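Local coordinates for acetylcholine-binding protein (Bulinus truncatus, PDB 2BJ0) that probably binds acetylcholine and related ligands as a soluble pentamer that resembles the ligand-binding domain of nicotinic acetylcholine receptors, at residues F31-A39 against N160-F170; W81-N89 against K138-F149. All blocks are in the same frame, centred on the assembly; numbering follows the deposited sequence.

Interaction 1. Residues F31-A39 against N160-F170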
loop_
_atom_site.group_PDB
_atom_site.type_symbol
_atom_site.label_atom_id
_atom_site.label_comp_id
_atom_site.label_asym_id
_atom_site.label_seq_id
_atom_site.Cartn_x
_atom_site.Cartn_y
_atom_site.Cartn_z
ATOM N N PHE A 31 -12.931 20.370 -13.722
ATOM C CA PHE A 31 -12.063 20.278 -12.567
ATOM C C PHE A 31 -12.491 21.269 -11.528
ATOM O O PHE A 31 -13.052 22.317 -11.843
ATOM C CB PHE A 31 -10.587 20.530 -12.944
ATOM C CG PHE A 31 -10.029 19.544 -13.916
ATOM C CD1 PHE A 31 -9.467 18.348 -13.470
ATOM C CD2 PHE A 31 -10.034 19.813 -15.275
ATOM C CE1 PHE A 31 -8.950 17.429 -14.349
ATOM C CE2 PHE A 31 -9.509 18.899 -16.162
ATOM C CZ PHE A 31 -8.957 17.692 -15.701
ATOM N N LYS A 32 -12.214 20.933 -10.280
ATOM C CA LYS A 32 -12.390 21.844 -9.179
ATOM C C LYS A 32 -11.068 21.891 -8.420
ATOM O O LYS A 32 -10.659 20.883 -7.811
ATOM C CB LYS A 32 -13.508 21.363 -8.238
ATOM C CG LYS A 32 -14.902 21.257 -8.882
ATOM C CD LYS A 32 -15.529 22.643 -8.973
ATOM C CE LYS A 32 -16.540 22.680 -10.066
ATOM N NZ LYS A 32 -17.132 24.041 -10.203
ATOM N N LEU A 33 -10.405 23.046 -8.441
ATOM C CA LEU A 33 -9.227 23.242 -7.628
ATOM C C LEU A 33 -9.707 23.632 -6.238
ATOM O O LEU A 33 -10.276 24.694 -6.073
ATOM C CB LEU A 33 -8.255 24.273 -8.242
ATOM C CG LEU A 33 -6.952 24.582 -7.486
ATOM C CD1 LEU A 33 -6.087 23.324 -7.353
ATOM C CD2 LEU A 33 -6.132 25.674 -8.167
ATOM N N MET A 34 -9.502 22.732 -5.264
ATOM C CA MET A 34 -10.052 22.876 -3.910
ATOM C C MET A 34 -9.139 23.596 -2.927
ATOM O O MET A 34 -9.606 24.330 -2.043
ATOM C CB MET A 34 -10.400 21.497 -3.338
ATOM C CG MET A 34 -11.324 20.669 -4.220
ATOM S SD MET A 34 -12.956 21.404 -4.424
ATOM C CE MET A 34 -13.601 21.268 -2.756
ATOM N N ASN A 35 -7.845 23.349 -3.062
ATOM C CA ASN A 35 -6.896 23.853 -2.126
ATOM C C ASN A 35 -5.472 23.731 -2.731
ATOM O O ASN A 35 -5.231 22.878 -3.570
ATOM C CB ASN A 35 -6.975 23.048 -0.839
ATOM C CG ASN A 35 -6.421 23.740 0.375
ATOM O OD1 ASN A 35 -5.828 24.812 0.276
ATOM N ND2 ASN A 35 -6.623 23.142 1.547
ATOM N N ILE A 36 -4.584 24.568 -2.302
ATOM C CA ILE A 36 -3.161 24.478 -2.637
ATOM C C ILE A 36 -2.584 24.147 -1.294
ATOM O O ILE A 36 -2.577 24.999 -0.413
ATOM C CB ILE A 36 -2.583 25.759 -3.196
ATOM C CG1 ILE A 36 -3.107 26.031 -4.616
ATOM C CG2 ILE A 36 -1.067 25.690 -3.193
ATOM C CD1 ILE A 36 -2.591 27.325 -5.205
ATOM N N VAL A 37 -2.110 22.907 -1.096
ATOM C CA VAL A 37 -1.658 22.462 0.259
ATOM C C VAL A 37 -0.154 22.551 0.550
ATOM O O VAL A 37 0.249 22.497 1.718
ATOM C CB VAL A 37 -2.233 21.070 0.577
ATOM C CG1 VAL A 37 -3.739 21.152 0.731
ATOM C CG2 VAL A 37 -1.865 20.072 -0.502
ATOM N N GLU A 38 0.670 22.673 -0.486
ATOM C CA GLU A 38 2.070 23.011 -0.333
ATOM C C GLU A 38 2.488 23.918 -1.497
ATOM O O GLU A 38 2.055 23.713 -2.619
ATOM C CB GLU A 38 2.919 21.750 -0.370
ATOM C CG GLU A 38 4.358 22.005 0.028
ATOM C CD GLU A 38 5.067 20.728 0.458
ATOM O OE1 GLU A 38 5.068 19.751 -0.335
ATOM O OE2 GLU A 38 5.626 20.693 1.591
ATOM N N ALA A 39 3.314 24.922 -1.226
ATOM C CA ALA A 39 4.066 25.575 -2.296
ATOM C C ALA A 39 5.468 25.820 -1.785
ATOM O O ALA A 39 5.723 26.780 -1.052
ATOM C CB ALA A 39 3.395 26.863 -2.758
ATOM N N ASN A 160 -15.171 27.521 -14.344
ATOM C CA ASN A 160 -15.523 27.322 -12.939
ATOM C C ASN A 160 -14.640 26.463 -12.021
ATOM O O ASN A 160 -15.110 25.944 -10.995
ATOM C CB ASN A 160 -16.978 26.928 -12.822
ATOM C CG ASN A 160 -17.824 28.100 -12.432
ATOM O OD1 ASN A 160 -17.627 28.703 -11.356
ATOM N ND2 ASN A 160 -18.722 28.495 -13.327
ATOM N N ILE A 161 -13.365 26.383 -12.366
ATOM C CA ILE A 161 -12.360 25.624 -11.598
ATOM C C ILE A 161 -12.211 26.116 -10.150
ATOM O O ILE A 161 -12.082 25.305 -9.220
ATOM C CB ILE A 161 -11.008 25.626 -12.378
ATOM C CG1 ILE A 161 -11.253 25.117 -13.799
ATOM C CG2 ILE A 161 -9.920 24.785 -11.695
ATOM C CD1 ILE A 161 -10.038 24.872 -14.576
ATOM N N ALA A 162 -12.264 27.441 -9.955
ATOM C CA ALA A 162 -12.041 28.042 -8.624
ATOM C C ALA A 162 -13.250 28.108 -7.679
ATOM O O ALA A 162 -13.118 28.545 -6.533
ATOM C CB ALA A 162 -11.418 29.412 -8.764
ATOM N N GLU A 163 -14.399 27.613 -8.123
ATOM C CA GLU A 163 -15.641 27.754 -7.392
ATOM C C GLU A 163 -15.538 27.399 -5.893
ATOM O O GLU A 163 -16.037 28.145 -5.041
ATOM C CB GLU A 163 -16.745 26.928 -8.059
ATOM C CG GLU A 163 -18.139 27.357 -7.617
ATOM C CD GLU A 163 -19.252 26.527 -8.221
ATOM O OE1 GLU A 163 -19.017 25.751 -9.173
ATOM O OE2 GLU A 163 -20.395 26.652 -7.729
ATOM N N TYR A 164 -14.910 26.264 -5.571
ATOM C CA TYR A 164 -14.864 25.801 -4.176
ATOM C C TYR A 164 -13.521 26.034 -3.479
ATOM O O TYR A 164 -13.277 25.506 -2.389
ATOM C CB TYR A 164 -15.208 24.312 -4.097
ATOM C CG TYR A 164 -16.551 23.910 -4.652
ATOM C CD1 TYR A 164 -17.720 24.566 -4.265
ATOM C CD2 TYR A 164 -16.661 22.843 -5.534
ATOM C CE1 TYR A 164 -18.962 24.168 -4.771
ATOM C CE2 TYR A 164 -17.889 22.448 -6.044
ATOM C CZ TYR A 164 -19.025 23.118 -5.659
ATOM O OH TYR A 164 -20.235 22.717 -6.144
ATOM N N PHE A 165 -12.642 26.825 -4.092
ATOM C CA PHE A 165 -11.305 27.015 -3.560
ATOM C C PHE A 165 -11.337 27.671 -2.166
ATOM O O PHE A 165 -12.084 28.628 -1.947
ATOM C CB PHE A 165 -10.448 27.827 -4.539
ATOM C CG PHE A 165 -9.026 27.965 -4.108
ATOM C CD1 PHE A 165 -8.637 28.997 -3.249
ATOM C CD2 PHE A 165 -8.076 27.034 -4.509
ATOM C CE1 PHE A 165 -7.315 29.106 -2.810
ATOM C CE2 PHE A 165 -6.743 27.138 -4.082
ATOM C CZ PHE A 165 -6.360 28.182 -3.247
ATOM N N ASP A 166 -10.518 27.174 -1.233
ATOM C CA ASP A 166 -10.482 27.712 0.126
ATOM C C ASP A 166 -9.105 27.416 0.690
ATOM O O ASP A 166 -8.734 26.248 0.806
ATOM C CB ASP A 166 -11.572 27.012 0.967
ATOM C CG ASP A 166 -11.908 27.733 2.289
ATOM O OD1 ASP A 166 -11.276 28.763 2.662
ATOM O OD2 ASP A 166 -12.840 27.311 3.032
ATOM N N SER A 167 -8.341 28.454 1.036
ATOM C CA SER A 167 -7.079 28.276 1.745
ATOM C C SER A 167 -6.829 29.445 2.697
ATOM O O SER A 167 -7.080 30.574 2.309
ATOM C CB SER A 167 -5.927 28.180 0.738
ATOM O OG SER A 167 -4.664 28.340 1.370
ATOM N N PRO A 168 -6.362 29.197 3.925
ATOM C CA PRO A 168 -5.888 30.279 4.782
ATOM C C PRO A 168 -4.512 30.791 4.379
ATOM O O PRO A 168 -4.124 31.871 4.806
ATOM C CB PRO A 168 -5.839 29.642 6.175
ATOM C CG PRO A 168 -5.603 28.198 5.927
ATOM C CD PRO A 168 -6.300 27.897 4.621
ATOM N N LYS A 169 -3.813 30.054 3.512
ATOM C CA LYS A 169 -2.439 30.356 3.139
ATOM C C LYS A 169 -2.250 31.016 1.756
ATOM O O LYS A 169 -1.272 31.747 1.546
ATOM C CB LYS A 169 -1.646 29.066 3.169
ATOM C CG LYS A 169 -1.301 28.599 4.575
ATOM C CD LYS A 169 0.092 29.103 4.874
ATOM C CE LYS A 169 0.134 29.865 6.151
ATOM N NZ LYS A 169 1.562 30.196 6.436
ATOM N N PHE A 170 -3.134 30.721 0.803
ATOM C CA PHE A 170 -2.947 31.229 -0.570
ATOM C C PHE A 170 -4.182 31.873 -1.154
ATOM O O PHE A 170 -5.283 31.465 -0.828
ATOM C CB PHE A 170 -2.491 30.089 -1.500
ATOM C CG PHE A 170 -1.283 29.345 -0.995
ATOM C CD1 PHE A 170 -0.003 29.885 -1.137
ATOM C CD2 PHE A 170 -1.427 28.120 -0.350
ATOM C CE1 PHE A 170 1.125 29.203 -0.637
ATOM C CE2 PHE A 170 -0.304 27.423 0.139
ATOM C CZ PHE A 170 0.956 27.968 0.011
HETATM O O HOH W 1 -12.923 24.838 -6.792
HETATM O O HOH W 2 -12.196 23.857 -0.532
#

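Interaction 2. Residues W81-N89 against K138-F149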
loop_
_atom_site.group_PDB
_atom_site.type_symbol
_atom_site.label_atom_id
_atom_site.label_comp_id
_atom_site.label_asym_id
_atom_site.label_seq_id
_atom_site.Cartn_x
_atom_site.Cartn_y
_atom_site.Cartn_z
ATOM N N TRP A 81 -14.840 -0.509 -17.016
ATOM C CA TRP A 81 -13.757 0.286 -17.541
ATOM C C TRP A 81 -13.959 1.718 -17.072
ATOM O O TRP A 81 -15.093 2.221 -17.086
ATOM C CB TRP A 81 -13.794 0.240 -19.061
ATOM C CG TRP A 81 -12.733 1.062 -19.704
ATOM C CD1 TRP A 81 -11.496 0.648 -20.055
ATOM C CD2 TRP A 81 -12.821 2.444 -20.080
ATOM N NE1 TRP A 81 -10.798 1.682 -20.628
ATOM C CE2 TRP A 81 -11.589 2.802 -20.640
ATOM C CE3 TRP A 81 -13.823 3.434 -19.967
ATOM C CZ2 TRP A 81 -11.323 4.095 -21.127
ATOM C CZ3 TRP A 81 -13.567 4.721 -20.457
ATOM C CH2 TRP A 81 -12.330 5.035 -21.024
ATOM N N THR A 82 -12.859 2.369 -16.677
ATOM C CA THR A 82 -12.838 3.807 -16.367
ATOM C C THR A 82 -11.618 4.408 -17.049
ATOM O O THR A 82 -10.640 3.703 -17.349
ATOM C CB THR A 82 -12.790 4.100 -14.832
ATOM O OG1 THR A 82 -11.680 3.404 -14.249
ATOM C CG2 THR A 82 -14.032 3.529 -14.111
ATOM N N PRO A 83 -11.674 5.701 -17.364
ATOM C CA PRO A 83 -10.567 6.327 -18.110
ATOM C C PRO A 83 -9.232 6.197 -17.379
ATOM O O PRO A 83 -9.173 6.412 -16.176
ATOM C CB PRO A 83 -10.994 7.799 -18.172
ATOM C CG PRO A 83 -12.507 7.726 -18.203
ATOM C CD PRO A 83 -12.801 6.643 -17.147
ATOM N N ASP A 84 -8.167 5.881 -18.105
ATOM C CA ASP A 84 -6.836 5.845 -17.504
ATOM C C ASP A 84 -6.186 7.226 -17.547
ATOM O O ASP A 84 -5.105 7.383 -18.099
ATOM C CB ASP A 84 -5.960 4.798 -18.193
ATOM C CG ASP A 84 -5.677 5.137 -19.658
ATOM O OD1 ASP A 84 -6.586 5.740 -20.303
ATOM O OD2 ASP A 84 -4.583 4.870 -20.221
ATOM N N LEU A 85 -6.826 8.218 -16.929
ATOM C CA LEU A 85 -6.273 9.575 -16.858
ATOM C C LEU A 85 -5.019 9.612 -16.008
ATOM O O LEU A 85 -4.997 9.066 -14.899
ATOM C CB LEU A 85 -7.283 10.555 -16.272
ATOM C CG LEU A 85 -8.578 10.714 -17.060
ATOM C CD1 LEU A 85 -9.520 11.471 -16.177
ATOM C CD2 LEU A 85 -8.325 11.427 -18.397
ATOM N N SER A 86 -3.970 10.206 -16.550
ATOM C CA SER A 86 -2.763 10.434 -15.796
ATOM C C SER A 86 -2.476 11.913 -15.829
ATOM O O SER A 86 -2.851 12.631 -16.797
ATOM C CB SER A 86 -1.569 9.649 -16.377
ATOM O OG SER A 86 -1.776 8.234 -16.322
ATOM N N PHE A 87 -1.814 12.376 -14.786
ATOM C CA PHE A 87 -1.236 13.712 -14.780
ATOM C C PHE A 87 0.153 13.608 -15.376
ATOM O O PHE A 87 1.082 13.093 -14.727
ATOM C CB PHE A 87 -1.165 14.263 -13.373
ATOM C CG PHE A 87 -2.514 14.414 -12.722
ATOM C CD1 PHE A 87 -3.296 15.527 -12.971
ATOM C CD2 PHE A 87 -2.990 13.448 -11.835
ATOM C CE1 PHE A 87 -4.548 15.676 -12.379
ATOM C CE2 PHE A 87 -4.256 13.596 -11.242
ATOM C CZ PHE A 87 -5.027 14.717 -11.515
ATOM N N TYR A 88 0.298 14.110 -16.599
ATOM C CA TYR A 88 1.526 13.995 -17.367
ATOM C C TYR A 88 2.726 14.656 -16.694
ATOM O O TYR A 88 3.870 14.234 -16.919
ATOM C CB TYR A 88 1.305 14.569 -18.770
ATOM C CG TYR A 88 0.794 13.535 -19.752
ATOM C CD1 TYR A 88 -0.486 12.970 -19.624
ATOM C CD2 TYR A 88 1.624 13.073 -20.784
ATOM C CE1 TYR A 88 -0.939 11.991 -20.527
ATOM C CE2 TYR A 88 1.197 12.105 -21.689
ATOM C CZ TYR A 88 -0.079 11.569 -21.567
ATOM O OH TYR A 88 -0.454 10.590 -22.486
ATOM N N ASN A 89 2.481 15.691 -15.891
ATOM C CA ASN A 89 3.576 16.388 -15.234
ATOM C C ASN A 89 3.634 16.110 -13.727
ATOM O O ASN A 89 4.204 16.874 -12.980
ATOM C CB ASN A 89 3.554 17.898 -15.522
ATOM C CG ASN A 89 2.298 18.610 -15.020
ATOM O OD1 ASN A 89 1.171 18.094 -15.058
ATOM N ND2 ASN A 89 2.496 19.843 -14.571
ATOM N N LYS A 138 -1.243 19.083 -16.441
ATOM C CA LYS A 138 -1.562 18.402 -17.690
ATOM C C LYS A 138 -2.213 17.042 -17.416
ATOM O O LYS A 138 -1.617 16.189 -16.739
ATOM C CB LYS A 138 -0.293 18.252 -18.535
ATOM C CG LYS A 138 -0.534 17.710 -19.948
ATOM C CD LYS A 138 0.775 17.728 -20.774
ATOM C CE LYS A 138 0.760 16.708 -21.929
ATOM N NZ LYS A 138 2.077 16.711 -22.664
ATOM N N VAL A 139 -3.440 16.856 -17.914
ATOM C CA VAL A 139 -4.187 15.616 -17.721
ATOM C C VAL A 139 -4.600 15.003 -19.046
ATOM O O VAL A 139 -5.151 15.705 -19.936
ATOM C CB VAL A 139 -5.509 15.890 -16.948
ATOM C CG1 VAL A 139 -6.135 14.571 -16.457
ATOM C CG2 VAL A 139 -5.297 16.866 -15.792
ATOM N N GLY A 140 -4.382 13.706 -19.201
ATOM C CA GLY A 140 -4.912 13.027 -20.393
ATOM C C GLY A 140 -4.809 11.529 -20.233
ATOM O O GLY A 140 -4.278 11.054 -19.217
ATOM N N SER A 141 -5.339 10.777 -21.194
ATOM C CA SER A 141 -5.215 9.334 -21.139
ATOM C C SER A 141 -3.777 8.958 -21.401
ATOM O O SER A 141 -3.126 9.482 -22.320
ATOM C CB SER A 141 -6.125 8.662 -22.144
ATOM O OG SER A 141 -5.818 7.302 -22.285
ATOM N N TRP A 142 -3.270 8.044 -20.586
ATOM C CA TRP A 142 -1.915 7.585 -20.771
ATOM C C TRP A 142 -1.749 6.686 -21.980
ATOM O O TRP A 142 -0.683 6.690 -22.591
ATOM C CB TRP A 142 -1.439 6.831 -19.524
ATOM C CG TRP A 142 0.039 6.605 -19.507
ATOM C CD1 TRP A 142 0.679 5.416 -19.607
ATOM C CD2 TRP A 142 1.060 7.604 -19.396
ATOM N NE1 TRP A 142 2.039 5.603 -19.548
ATOM C CE2 TRP A 142 2.302 6.937 -19.413
ATOM C CE3 TRP A 142 1.051 9.002 -19.250
ATOM C CZ2 TRP A 142 3.520 7.607 -19.303
ATOM C CZ3 TRP A 142 2.274 9.675 -19.141
ATOM C CH2 TRP A 142 3.488 8.971 -19.185
ATOM N N THR A 143 -2.770 5.886 -22.297
ATOM C CA THR A 143 -2.599 4.834 -23.289
ATOM C C THR A 143 -3.658 4.710 -24.359
ATOM O O THR A 143 -3.544 3.792 -25.164
ATOM C CB THR A 143 -2.475 3.416 -22.615
ATOM O OG1 THR A 143 -3.721 3.099 -21.977
ATOM C CG2 THR A 143 -1.437 3.427 -21.506
ATOM N N HIS A 144 -4.658 5.605 -24.379
ATOM C CA HIS A 144 -5.680 5.633 -25.447
ATOM C C HIS A 144 -5.504 6.896 -26.312
ATOM O O HIS A 144 -5.639 8.011 -25.825
ATOM C CB HIS A 144 -7.112 5.618 -24.851
ATOM C CG HIS A 144 -7.435 4.384 -24.043
ATOM N ND1 HIS A 144 -7.200 4.298 -22.684
ATOM C CD2 HIS A 144 -8.006 3.205 -24.399
ATOM C CE1 HIS A 144 -7.576 3.105 -22.247
ATOM N NE2 HIS A 144 -8.072 2.423 -23.265
ATOM N N ASP A 145 -5.175 6.718 -27.583
ATOM C CA ASP A 145 -4.993 7.872 -28.512
ATOM C C ASP A 145 -6.357 8.462 -28.882
ATOM O O ASP A 145 -7.381 7.908 -28.499
ATOM C CB ASP A 145 -4.196 7.456 -29.762
ATOM C CG ASP A 145 -4.920 6.415 -30.609
ATOM O OD1 ASP A 145 -6.165 6.444 -30.698
ATOM O OD2 ASP A 145 -4.323 5.515 -31.228
ATOM N N ASN A 146 -6.393 9.563 -29.639
ATOM C CA ASN A 146 -7.672 10.230 -29.816
ATOM C C ASN A 146 -8.562 9.622 -30.891
ATOM O O ASN A 146 -9.670 10.107 -31.137
ATOM C CB ASN A 146 -7.526 11.728 -29.997
ATOM C CG ASN A 146 -6.718 12.093 -31.210
ATOM O OD1 ASN A 146 -6.433 11.251 -32.071
ATOM N ND2 ASN A 146 -6.319 13.362 -31.280
ATOM N N LYS A 147 -8.088 8.545 -31.503
ATOM C CA LYS A 147 -8.952 7.700 -32.325
ATOM C C LYS A 147 -9.891 6.871 -31.469
ATOM O O LYS A 147 -10.943 6.478 -31.936
ATOM C CB LYS A 147 -8.118 6.778 -33.213
ATOM C CG LYS A 147 -7.954 7.203 -34.662
ATOM C CD LYS A 147 -7.527 8.665 -34.855
ATOM C CE LYS A 147 -7.392 9.002 -36.362
ATOM N NZ LYS A 147 -7.523 10.477 -36.670
ATOM N N GLN A 148 -9.515 6.617 -30.208
ATOM C CA GLN A 148 -10.346 5.828 -29.274
ATOM C C GLN A 148 -10.963 6.671 -28.162
ATOM O O GLN A 148 -12.094 6.453 -27.784
ATOM C CB GLN A 148 -9.509 4.702 -28.656
ATOM C CG GLN A 148 -9.146 3.637 -29.641
ATOM C CD GLN A 148 -8.408 2.465 -29.022
ATOM O OE1 GLN A 148 -8.254 2.380 -27.810
ATOM N NE2 GLN A 148 -7.935 1.565 -29.867
ATOM N N PHE A 149 -10.218 7.663 -27.681
ATOM C CA PHE A 149 -10.538 8.394 -26.463
ATOM C C PHE A 149 -10.435 9.879 -26.776
ATOM O O PHE A 149 -9.341 10.407 -26.863
ATOM C CB PHE A 149 -9.462 8.012 -25.458
ATOM C CG PHE A 149 -9.666 8.498 -24.054
ATOM C CD1 PHE A 149 -9.455 9.822 -23.702
ATOM C CD2 PHE A 149 -9.884 7.569 -23.030
ATOM C CE1 PHE A 149 -9.576 10.249 -22.393
ATOM C CE2 PHE A 149 -9.969 7.981 -21.702
ATOM C CZ PHE A 149 -9.814 9.324 -21.373
#

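Interaction 1. Residues F31-A39 against N160-F170
Lys-32 reaches from strand 25-40 to 160-170, the later part of the connection between strands 149-153 and 170-183, which runs along this strand of the immunoglobulin-like beta sandwich. Two successive type I turns, Asn-160 to Glu-163 and Ala-162 to Phe-165, shape its first half. The CB of Lys-32 leaves the strand away from the loop, and a bend at chi2 (-79°) brings the rest of the chain back. CG passes Tyr-164 CD2 at 4.1 Å, CD comes within 3.6 Å of the same Tyr-164 CD2, and CE lies near Asn-160 O. The ammonium ends the path: NZ makes a salt bridge to Glu-163 OE1 at 2.7 Å, on the anti side of the carboxylate, and a hydrogen bond to Asn-160 O at 2.9 Å, with Glu-156 as a second acidic partner. A methionine in its place would probably leave the Glu-163 carboxylate without its mate and the Asn-160 carbonyl without this donor. The backbones are joined by Leu-33 N to Ile-161 O and Asp-166 N to Met-34 O, and by a water that donates to Leu-33 O and Ile-161 O while accepting from Tyr-164 N. Met-34, bent at chi2 and chi3, brings SD to the edge of the Tyr-164 ring in a Met-aromatic contact, 5.3 Å from the centroid; the Tyr-164 hydroxyl is hydrogen-bonded to Ser-185 N of a neighbouring subunit. Farther along, Ile-36 CG1 meets the Phe-165 edge, whereas its CG2 sits over a face of Phe-170 in a CH-pi contact. Ser-167 OG closes an ST turn by accepting from Lys-169 N, and it accepts from Phe-170 N as well, at 2.9 Å.

Interaction 2. Residues W81-N89 against K138-F149
Asp-84 gathers the polar core of this contact, where strand 85-87 pairs antiparallel with strand 133-141 at the edge of a four-stranded sheet of the beta sandwich. Its OD1 accepts from Ser-141 OG at 2.6 Å, on the syn side, and from His-144 ND1 at 2.9 Å, the two donors arriving from opposite faces of the carboxylate. OD2 takes Thr-143 OG1 at 2.6 Å and, weakly, Thr-143 N. These bonds fix the rotation of the buried carboxylate, 88° to the imidazole; chi1 of 65°, with CG between the backbone N and the carbonyl carbon, sets it among Ser-141, Thr-143 and His-144. Ser-86 and Gly-140 form the hydrogen-bonded pair; Tyr-88 N to Lys-138 O continues the backbone pairing, and beyond it Lys-138 N bonds Asn-89 OD1 from above its carbonyl plane, while Asn-89 ND2 is hydrogen-bonded to Arg-136 O. Trp-142 lays CZ3 3.7 Å above one face of the Tyr-88 ring, its indole N-H bonded to Val-113 O of a neighbouring subunit. Lys-138 runs past Tyr-88 CB, its NZ hydrogen-bonded to Tyr-184 OH. On one face of the sheet Phe-87 and Val-139 lie side by side; beyond the strand ends Phe-149 CE2 touches Pro-83 CB at 3.7 Å and Trp-81 CH2 at 3.8 Å.

Overall arrangement
Interactions 1 and 2 lie on opposite sides of the chain's centre, their centres 24 Å apart, yet they meet through the sandwich interior: Phe-31 CZ, from strand 25-40, packs on Val-139 CG2 at 3.8 Å. Each also faces a different neighbouring subunit. In interaction 1 Tyr-164 OH is hydrogen-bonded to Ser-185 of one neighbour, Glu-163 packs on it and Lys-32 NZ reaches it weakly; Ser-185 is next in sequence to the Cys-186 to Cys-187 disulfide. Interaction 2 offers Trp-142 to the other, where Trp-51 of that subunit meets it edge-to-face. A bound 3-cyclohexyl-1-propylsulfonic acid, probably from crystallisation, comes within about 3 Å of the Trp-142 side chain (nearest atoms), consistent with the aromatic ligand pocket of this family at subunit interfaces.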